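Local coordinates for protein leucyl-trna synthetase (Plasmodium falciparum, PDB 5FOC) that serves as the editing domain of cytosolic leucyl-tRNA synthetase, the part that probably removes wrongly attached amino acids from tRNA in this family, at residues L149-D154 with D211-N216. The protein carries 2 engineered substitutions. Numbering follows the deposited sequence.
Sequences LTLGFD and DVFILN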
loop_
_atom_site.group_PDB
_atom_site.type_symbol
_atom_site.label_atom_id
_atom_site.label_comp_id
_atom_site.label_asym_id
_atom_site.label_seq_id
_atom_site.Cartn_x
_atom_site.Cartn_y
_atom_site.Cartn_z
ATOM N N LEU A 149 -6.701 10.695 2.598
ATOM C CA LEU A 149 -7.727 10.100 1.740
ATOM C C LEU A 149 -8.128 11.188 0.746
ATOM O O LEU A 149 -8.493 12.281 1.161
ATOM C CB LEU A 149 -8.997 9.670 2.559
ATOM C CG LEU A 149 -8.798 8.374 3.322
ATOM C CD1 LEU A 149 -7.736 8.398 4.388
ATOM C CD2 LEU A 149 -10.149 8.082 3.959
ATOM N N THR A 150 -8.098 10.835 -0.545
ATOM C CA THR A 150 -8.414 11.735 -1.642
ATOM C C THR A 150 -8.975 10.951 -2.846
ATOM O O THR A 150 -8.611 9.772 -3.081
ATOM C CB THR A 150 -7.165 12.540 -2.083
ATOM O OG1 THR A 150 -7.626 13.643 -2.840
ATOM C CG2 THR A 150 -6.247 11.706 -2.889
ATOM N N LEU A 151 -9.865 11.592 -3.585
ATOM C CA LEU A 151 -10.549 10.970 -4.702
ATOM C C LEU A 151 -9.695 11.028 -5.964
ATOM O O LEU A 151 -9.002 12.054 -6.171
ATOM C CB LEU A 151 -11.906 11.648 -4.935
ATOM C CG LEU A 151 -13.079 11.359 -3.940
ATOM C CD1 LEU A 151 -14.164 12.397 -4.091
ATOM C CD2 LEU A 151 -13.562 9.965 -4.262
ATOM N N GLY A 152 -9.664 9.979 -6.757
ATOM C CA GLY A 152 -8.862 10.000 -7.983
ATOM C C GLY A 152 -9.425 9.102 -9.042
ATOM O O GLY A 152 -10.482 8.426 -8.849
ATOM N N PHE A 153 -8.695 9.050 -10.134
ATOM C CA PHE A 153 -9.124 8.373 -11.327
ATOM C C PHE A 153 -8.656 6.928 -11.345
ATOM O O PHE A 153 -7.588 6.584 -10.805
ATOM C CB PHE A 153 -8.541 9.079 -12.551
ATOM C CG PHE A 153 -8.888 10.557 -12.635
ATOM C CD1 PHE A 153 -10.173 10.941 -12.996
ATOM C CD2 PHE A 153 -7.951 11.542 -12.351
ATOM C CE1 PHE A 153 -10.549 12.256 -13.060
ATOM C CE2 PHE A 153 -8.305 12.895 -12.450
ATOM C CZ PHE A 153 -9.606 13.253 -12.796
ATOM N N ASP A 154 -9.454 6.098 -12.021
ATOM C CA ASP A 154 -9.150 4.680 -12.164
ATOM C C ASP A 154 -8.092 4.437 -13.214
ATOM O O ASP A 154 -7.360 3.451 -13.120
ATOM C CB ASP A 154 -10.417 3.868 -12.495
ATOM C CG ASP A 154 -10.242 2.377 -12.225
ATOM O OD1 ASP A 154 -9.950 1.999 -11.058
ATOM O OD2 ASP A 154 -10.383 1.591 -13.189
ATOM N N ASP A 211 -5.410 22.942 -1.959
ATOM C CA ASP A 211 -5.416 22.612 -3.401
ATOM C C ASP A 211 -5.604 21.157 -3.876
ATOM O O ASP A 211 -5.796 20.937 -5.072
ATOM C CB ASP A 211 -4.126 23.076 -4.010
ATOM C CG ASP A 211 -3.991 24.574 -3.995
ATOM O OD1 ASP A 211 -5.037 25.278 -3.947
ATOM O OD2 ASP A 211 -2.831 25.030 -4.031
ATOM N N VAL A 212 -5.447 20.181 -2.984
ATOM C CA VAL A 212 -5.920 18.815 -3.209
ATOM C C VAL A 212 -7.169 18.682 -2.305
ATOM O O VAL A 212 -7.209 19.211 -1.181
ATOM C CB VAL A 212 -4.813 17.790 -2.843
ATOM C CG1 VAL A 212 -5.326 16.372 -2.843
ATOM C CG2 VAL A 212 -3.647 17.880 -3.806
ATOM N N PHE A 213 -8.193 17.996 -2.797
ATOM C CA PHE A 213 -9.411 17.737 -1.995
ATOM C C PHE A 213 -9.160 16.608 -1.018
ATOM O O PHE A 213 -8.956 15.486 -1.461
ATOM C CB PHE A 213 -10.544 17.399 -2.960
ATOM C CG PHE A 213 -11.903 17.209 -2.340
ATOM C CD1 PHE A 213 -12.291 17.735 -1.100
ATOM C CD2 PHE A 213 -12.830 16.516 -3.071
ATOM C CE1 PHE A 213 -13.563 17.483 -0.579
ATOM C CE2 PHE A 213 -14.117 16.274 -2.561
ATOM C CZ PHE A 213 -14.475 16.777 -1.335
ATOM N N ILE A 214 -9.130 16.908 0.287
ATOM C CA ILE A 214 -8.802 15.891 1.290
ATOM C C ILE A 214 -10.086 15.481 2.024
ATOM O O ILE A 214 -10.703 16.297 2.683
ATOM C CB ILE A 214 -7.760 16.350 2.320
ATOM C CG1 ILE A 214 -6.436 16.803 1.606
ATOM C CG2 ILE A 214 -7.427 15.253 3.325
ATOM C CD1 ILE A 214 -5.857 15.750 0.675
ATOM N N LEU A 215 -10.415 14.201 1.941
ATOM C CA LEU A 215 -11.552 13.695 2.662
ATOM C C LEU A 215 -11.294 13.417 4.125
ATOM O O LEU A 215 -12.216 13.460 4.930
ATOM C CB LEU A 215 -11.973 12.396 2.014
ATOM C CG LEU A 215 -12.304 12.408 0.522
ATOM C CD1 LEU A 215 -12.793 11.038 0.060
ATOM C CD2 LEU A 215 -13.284 13.483 0.127
ATOM N N ASN A 216 -10.074 13.027 4.450
ATOM C CA ASN A 216 -9.659 12.727 5.791
ATOM C C ASN A 216 -8.144 12.562 5.843
ATOM O O ASN A 216 -7.482 12.364 4.813
ATOM C CB ASN A 216 -10.373 11.426 6.304
ATOM C CG ASN A 216 -10.846 11.547 7.714
ATOM O OD1 ASN A 216 -10.309 12.292 8.513
ATOM N ND2 ASN A 216 -11.941 10.780 8.033
HETATM O O HOH W 1 -10.984 14.056 -2.711
#
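Leu151 comes to the ring of Phe213 obliquely, with its CD1 4.2 Å from Phe213 CE2. One face of this ring carries CD2 of Leu215, from the same segment as the ring, 3.8 Å above the plane and offset toward the rim. The contact lies in the mixed beta-sheet of the editing domain, where strand 146-152 meets the approach to strand 216-219, its antiparallel neighbour. Leu151 and Phe213 lie side by side, pointing the same way. Leu215 crosses Leu151 at about a right angle and sets its CD1 against Leu151 CG. Helix 172-178 extends this apolar cluster, with Ile175 touching both Leu151 and Phe213.

Two backbone hydrogen bonds join the segments, Leu149 N to Asn216 O (2.9 Å) and Leu215 N to Leu149 O (2.8 Å). On the other side of strand 146-152, the backbone of Thr150 bonds to Tyr183.

Leu149 and Asn216 run side by side toward helix 18-35, where Phe21 and Phe25 meet Leu149.

A side chain and a water take over where direct backbone pairing stops. The water accepts from Leu151 N and donates to Phe213 O, 2.8 Å from each. Phe213 O thus receives two bonds, as Thr150 OG1 also donates to it. Thr150 turns this hydroxyl anti to its own N (chi1 -163°), across to the facing chain. Val212 CG1 lies 3.6 Å from Thr150 OG1. The hydrogen bond from Thr150 OG1 to Phe213 O is 2.7 Å long, with the donor tilted 22° from the carbonyl plane.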